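Local coordinates for protein citryl-spermidine/3,4-dihydroxybenzoyl-citryl-spermidine:spermidine ligase (Bacillus anthracis, PDB 3TO3) that catalyses the ATP-dependent condensation of spermidine with citryl-spermidine intermediates on the pathway to the siderophore petrobactin, at residues Ala569-Lys574 with Glu582-Glu587; Glu341-Leu346 with Pro452-Leu457. All coordinates share one frame; numbering follows the deposited sequence.

Contact 1 (Ala569-Lys574 with Glu582-Glu587)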
loop_
_atom_site.group_PDB
_atom_site.type_symbol
_atom_site.label_atom_id
_atom_site.label_comp_id
_atom_site.label_asym_id
_atom_site.label_seq_id
_atom_site.Cartn_x
_atom_site.Cartn_y
_atom_site.Cartn_z
ATOM N N ALA B 569 -5.374 3.375 32.548
ATOM C CA ALA B 569 -4.944 4.076 31.343
ATOM C C ALA B 569 -4.921 3.158 30.089
ATOM O O ALA B 569 -4.576 1.989 30.164
ATOM C CB ALA B 569 -3.582 4.631 31.572
ATOM N N GLU B 570 -5.272 3.724 28.945
ATOM C CA GLU B 570 -5.223 3.049 27.665
ATOM C C GLU B 570 -3.854 2.479 27.405
ATOM O O GLU B 570 -2.872 3.157 27.618
ATOM C CB GLU B 570 -5.510 4.053 26.550
ATOM C CG GLU B 570 -6.951 4.494 26.440
ATOM C CD GLU B 570 -7.892 3.351 26.100
ATOM O OE1 GLU B 570 -7.535 2.524 25.225
ATOM O OE2 GLU B 570 -8.989 3.274 26.710
ATOM N N GLN B 571 -3.787 1.269 26.866
ATOM C CA GLN B 571 -2.518 0.781 26.386
ATOM C C GLN B 571 -2.521 0.964 24.871
ATOM O O GLN B 571 -3.022 0.120 24.134
ATOM C CB GLN B 571 -2.456 -0.728 26.644
ATOM C CG GLN B 571 -2.570 -1.138 28.091
ATOM C CD GLN B 571 -2.602 -2.645 28.244
ATOM O OE1 GLN B 571 -3.573 -3.306 27.854
ATOM N NE2 GLN B 571 -1.534 -3.205 28.807
ATOM N N LEU B 572 -1.820 1.979 24.403
ATOM C CA LEU B 572 -1.874 2.365 22.991
ATOM C C LEU B 572 -0.993 1.497 22.096
ATOM O O LEU B 572 -1.378 1.129 20.995
ATOM C CB LEU B 572 -1.476 3.828 22.845
ATOM C CG LEU B 572 -2.330 4.817 23.655
ATOM C CD1 LEU B 572 -1.613 6.141 23.785
ATOM C CD2 LEU B 572 -3.700 5.012 23.030
ATOM N N THR B 573 0.198 1.192 22.571
ATOM C CA THR B 573 1.093 0.322 21.847
ATOM C C THR B 573 0.543 -1.105 21.806
ATOM O O THR B 573 0.568 -1.737 20.766
ATOM C CB THR B 573 2.500 0.385 22.469
ATOM O OG1 THR B 573 2.985 1.740 22.380
ATOM C CG2 THR B 573 3.447 -0.541 21.762
ATOM N N LYS B 574 0.017 -1.611 22.920
ATOM C CA LYS B 574 -0.473 -2.985 22.925
ATOM C C LYS B 574 -1.463 -3.214 21.778
ATOM O O LYS B 574 -1.502 -4.297 21.153
ATOM C CB LYS B 574 -1.127 -3.353 24.259
ATOM C CG LYS B 574 -1.502 -4.819 24.363
ATOM C CD LYS B 574 -1.989 -5.106 25.786
ATOM C CE LYS B 574 -2.331 -6.589 26.026
ATOM N NZ LYS B 574 -1.118 -7.385 26.405
ATOM N N GLU B 582 -8.058 -9.023 25.562
ATOM C CA GLU B 582 -9.059 -8.914 26.615
ATOM C C GLU B 582 -9.243 -7.501 27.171
ATOM O O GLU B 582 -10.371 -7.087 27.422
ATOM C CB GLU B 582 -8.753 -9.881 27.755
ATOM C CG GLU B 582 -9.968 -10.658 28.237
ATOM C CD GLU B 582 -9.854 -11.079 29.688
ATOM O OE1 GLU B 582 -8.723 -11.338 30.151
ATOM O OE2 GLU B 582 -10.898 -11.141 30.372
ATOM N N SER B 583 -8.144 -6.765 27.354
ATOM C CA SER B 583 -8.178 -5.500 28.109
ATOM C C SER B 583 -7.985 -4.171 27.330
ATOM O O SER B 583 -8.952 -3.416 27.138
ATOM C CB SER B 583 -7.182 -5.567 29.274
ATOM O OG SER B 583 -7.735 -5.011 30.453
ATOM N N LEU B 584 -6.751 -3.893 26.899
ATOM C CA LEU B 584 -6.380 -2.561 26.373
ATOM C C LEU B 584 -6.105 -1.487 27.436
ATOM O O LEU B 584 -5.852 -0.331 27.124
ATOM C CB LEU B 584 -7.319 -2.053 25.289
ATOM C CG LEU B 584 -6.666 -2.236 23.915
ATOM C CD1 LEU B 584 -5.668 -3.411 23.904
ATOM C CD2 LEU B 584 -7.734 -2.420 22.820
ATOM N N VAL B 585 -6.219 -1.867 28.694
ATOM C CA VAL B 585 -6.121 -0.920 29.770
ATOM C C VAL B 585 -5.086 -1.426 30.783
ATOM O O VAL B 585 -4.907 -2.625 30.943
ATOM C CB VAL B 585 -7.520 -0.816 30.384
ATOM C CG1 VAL B 585 -7.527 -1.286 31.832
ATOM C CG2 VAL B 585 -8.111 0.575 30.170
ATOM N N HIS B 586 -4.350 -0.540 31.431
ATOM C CA HIS B 586 -3.483 -1.014 32.508
ATOM C C HIS B 586 -3.481 -0.030 33.669
ATOM O O HIS B 586 -3.729 1.155 33.483
ATOM C CB HIS B 586 -2.060 -1.344 32.037
ATOM C CG HIS B 586 -1.234 -0.142 31.671
ATOM N ND1 HIS B 586 -0.035 0.153 32.283
ATOM C CD2 HIS B 586 -1.420 0.815 30.733
ATOM C CE1 HIS B 586 0.479 1.241 31.734
ATOM N NE2 HIS B 586 -0.347 1.665 30.798
ATOM N N GLU B 587 -3.238 -0.541 34.869
ATOM C CA GLU B 587 -3.359 0.241 36.066
ATOM C C GLU B 587 -2.084 1.014 36.342
ATOM O O GLU B 587 -0.997 0.441 36.335
ATOM C CB GLU B 587 -3.662 -0.664 37.239
ATOM C CG GLU B 587 -4.014 0.101 38.505
ATOM C CD GLU B 587 -4.046 -0.794 39.714
ATOM O OE1 GLU B 587 -3.626 -1.955 39.573
ATOM O OE2 GLU B 587 -4.475 -0.345 40.799
HETATM O O HOH W 1 -0.337 3.693 28.799
#

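Contact 2 (Glu341-Leu346 with Pro452-Leu457)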
loop_
_atom_site.group_PDB
_atom_site.type_symbol
_atom_site.label_atom_id
_atom_site.label_comp_id
_atom_site.label_asym_id
_atom_site.label_seq_id
_atom_site.Cartn_x
_atom_site.Cartn_y
_atom_site.Cartn_z
ATOM N N GLU B 341 -14.693 34.969 32.788
ATOM C CA GLU B 341 -13.406 34.839 33.486
ATOM C C GLU B 341 -12.343 34.119 32.630
ATOM O O GLU B 341 -11.287 34.694 32.337
ATOM C CB GLU B 341 -13.569 34.068 34.799
ATOM C CG GLU B 341 -14.609 34.627 35.746
ATOM C CD GLU B 341 -14.714 33.821 37.046
ATOM O OE1 GLU B 341 -15.843 33.716 37.581
ATOM O OE2 GLU B 341 -13.680 33.291 37.531
ATOM N N SER B 342 -12.607 32.847 32.309
ATOM C CA SER B 342 -11.777 32.000 31.437
ATOM C C SER B 342 -11.620 32.511 30.019
ATOM O O SER B 342 -10.522 32.541 29.483
ATOM C CB SER B 342 -12.393 30.614 31.334
ATOM O OG SER B 342 -11.755 29.755 32.245
ATOM N N ARG B 343 -12.730 32.875 29.398
ATOM C CA ARG B 343 -12.695 33.410 28.041
ATOM C C ARG B 343 -12.155 32.361 27.069
ATOM O O ARG B 343 -11.454 32.677 26.109
ATOM C CB ARG B 343 -11.875 34.703 27.994
ATOM C CG ARG B 343 -12.437 35.824 28.877
ATOM C CD ARG B 343 -11.384 36.862 29.206
ATOM N NE ARG B 343 -10.566 37.214 28.052
ATOM C CZ ARG B 343 -9.268 37.488 28.119
ATOM N NH1 ARG B 343 -8.634 37.450 29.288
ATOM N NH2 ARG B 343 -8.603 37.807 27.019
ATOM N N VAL B 344 -12.509 31.109 27.338
ATOM C CA VAL B 344 -12.200 30.000 26.468
ATOM C C VAL B 344 -12.642 30.246 25.027
ATOM O O VAL B 344 -13.723 30.762 24.790
ATOM C CB VAL B 344 -12.943 28.757 26.965
ATOM C CG1 VAL B 344 -12.707 27.596 26.022
ATOM C CG2 VAL B 344 -12.480 28.419 28.373
ATOM N N ILE B 345 -11.790 29.886 24.068
ATOM C CA ILE B 345 -12.121 29.972 22.648
ATOM C C ILE B 345 -12.435 28.566 22.157
ATOM O O ILE B 345 -11.679 27.656 22.443
ATOM C CB ILE B 345 -10.921 30.455 21.845
ATOM C CG1 ILE B 345 -10.489 31.834 22.309
ATOM C CG2 ILE B 345 -11.203 30.427 20.336
ATOM C CD1 ILE B 345 -9.049 32.120 21.939
ATOM N N LEU B 346 -13.554 28.371 21.461
ATOM C CA LEU B 346 -13.803 27.083 20.792
ATOM C C LEU B 346 -13.750 27.304 19.289
ATOM O O LEU B 346 -14.583 28.027 18.769
ATOM C CB LEU B 346 -15.169 26.525 21.178
ATOM C CG LEU B 346 -15.384 26.241 22.661
ATOM C CD1 LEU B 346 -16.736 25.624 22.833
ATOM C CD2 LEU B 346 -14.345 25.326 23.214
ATOM N N PRO B 452 0.593 33.457 29.995
ATOM C CA PRO B 452 -0.603 32.723 29.563
ATOM C C PRO B 452 -1.872 33.533 29.797
ATOM O O PRO B 452 -2.097 34.019 30.907
ATOM C CB PRO B 452 -0.570 31.454 30.429
ATOM C CG PRO B 452 0.930 31.299 30.810
ATOM C CD PRO B 452 1.356 32.729 31.025
ATOM N N VAL B 453 -2.703 33.631 28.762
ATOM C CA VAL B 453 -3.930 34.417 28.783
ATOM C C VAL B 453 -5.191 33.546 28.848
ATOM O O VAL B 453 -6.022 33.703 29.748
ATOM C CB VAL B 453 -3.995 35.429 27.613
ATOM C CG1 VAL B 453 -5.294 36.223 27.659
ATOM C CG2 VAL B 453 -2.801 36.383 27.687
ATOM N N ARG B 454 -5.367 32.696 27.836
ATOM C CA ARG B 454 -6.571 31.905 27.678
ATOM C C ARG B 454 -6.285 30.691 26.775
ATOM O O ARG B 454 -5.217 30.610 26.149
ATOM C CB ARG B 454 -7.709 32.792 27.130
ATOM C CG ARG B 454 -7.446 33.325 25.721
ATOM C CD ARG B 454 -8.049 34.687 25.517
ATOM N NE ARG B 454 -9.451 34.633 25.117
ATOM C CZ ARG B 454 -9.954 35.258 24.059
ATOM N NH1 ARG B 454 -9.170 35.983 23.266
ATOM N NH2 ARG B 454 -11.241 35.150 23.793
ATOM N N ILE B 455 -7.215 29.731 26.759
ATOM C CA ILE B 455 -7.082 28.514 25.964
ATOM C C ILE B 455 -8.063 28.433 24.770
ATOM O O ILE B 455 -9.206 28.897 24.841
ATOM C CB ILE B 455 -7.241 27.270 26.858
ATOM C CG1 ILE B 455 -6.518 26.092 26.233
ATOM C CG2 ILE B 455 -8.698 26.959 27.126
ATOM C CD1 ILE B 455 -5.038 26.400 25.995
ATOM N N ALA B 456 -7.615 27.857 23.665
ATOM C CA ALA B 456 -8.490 27.665 22.511
ATOM C C ALA B 456 -8.514 26.187 22.233
ATOM O O ALA B 456 -7.480 25.539 22.304
ATOM C CB ALA B 456 -7.973 28.403 21.310
ATOM N N LEU B 457 -9.693 25.644 21.951
ATOM C CA LEU B 457 -9.847 24.197 21.801
ATOM C C LEU B 457 -10.353 23.895 20.416
ATOM O O LEU B 457 -11.073 24.701 19.817
ATOM C CB LEU B 457 -10.798 23.640 22.857
ATOM C CG LEU B 457 -10.406 23.998 24.293
ATOM C CD1 LEU B 457 -11.625 24.049 25.176
ATOM C CD2 LEU B 457 -9.379 23.008 24.816
HETATM O O HOH W 2 -9.131 30.064 28.655
HETATM O O HOH W 3 -8.530 34.379 30.807
#

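Contact 1 (Ala569-Lys574 with Glu582-Glu587)
Ala569 and His586 form an antiparallel hydrogen-bonded pair whose two backbone bonds fix the register: Ala569 N to His586 O is 2.9 Å, and His586 N to Ala569 O is 2.8 Å. Glu570 and Val585 follow as the non-hydrogen-bonded pair, with a CA-H...O contact of 3.3 Å from Val585 CA to Ala569 O. A third bond, Gln571 N to Leu584 O at 2.6 Å, extends the ladder one residue past the bridged pairs.

Among side chains, Gln571 lies along the opposite backbone. Its CG stands anti to the carbonyl carbon (chi1 -60°) and the chain is extended beyond it, which carries the amide past Leu584 and Val585 toward His586. Gln571 CG lies 3.5 Å from His586 CD2, amide and imidazole planes being 30° apart, while Gln571 OE1 comes 3.1 Å from Val585 N at an angle too poor for a hydrogen bond. The NE2 end has a weak bond to the carbonyl of Glu38.

A water joins the imidazole to the opposing backbone. Lying in the ring plane, it is 2.8 Å from His586 NE2 and donates to Glu570 O, so ring and facing strand are tied together; Tyr37 meets the same ring edge-to-face. The carboxylate of Glu570 turns instead to a salt bridge with Arg575.

Two short strands, 566-570 and 585-589, joined by a long connection make a two-stranded antiparallel beta hairpin, packed through Ala569 on helix 502-528.

Contact 2 (Glu341-Leu346 with Pro452-Leu457)
Arg454 NE donates a hydrogen bond to Arg343 O (3.0 Å), which lies at the edge of the Arg454 guanidinium, in its plane; a weaker bond comes from NH2. A bend at chi3 (-85°) helps turn the chain to this carbonyl, at the positive-phi residue just after helix 336-342.

In one of two conformers of Arg343, its guanidinium stacks flat on that of Arg454, planes 26° apart and centres separated by 4.7 Å. Glu382 offers both a long, weak ion pair. Ile345 CG1 covers the opposite face of the Arg454 group, which in that conformer is thus sandwiched.

Beyond Arg343, strand 345-355 pairs in parallel with strand 451-457 in the large mixed sheet; Val453 and Arg454 both face Val446 of the next strand, a classic beta bulge. The pairing rests on Ile345, whose N binds Ile455 O at 2.9 Å with an N-H...O angle of 179° and whose O accepts from Leu457 N.

Apolar contacts divide by face: Ile345 CB meets Ala456 CB at 3.6 Å, while Leu457 CD1 fits against both Leu346 CD2 and Val344 CG1. A water donates to Ser342 O and accepts from Ile455 N, which is 2.7 Å from its oxygen.

In the fold
From the N terminus, the chain reaches segment 341-346 where helix 336-342 gives way to strand 345-355, and contact 2 closes after 105 intervening residues, when strand 451-457 pairs alongside. That loop includes ATP-binding Tyr391 and helix 410-432, and its ends join the IucA/IucC and FhuF-like sequence families in one mixed sheet. Contact 1 opens afterwards and closes a loop of just seven residues, a local pairing near the C terminus. The two loops are in series, neither nesting nor crossing. The centres of contact 1 and contact 2 lie about 32 Å apart. Their nearest atoms are about 19 Å apart, so they do not touch; Glu570 and Leu457 have side chains about 13 and 12 Å, respectively, from bound ATP.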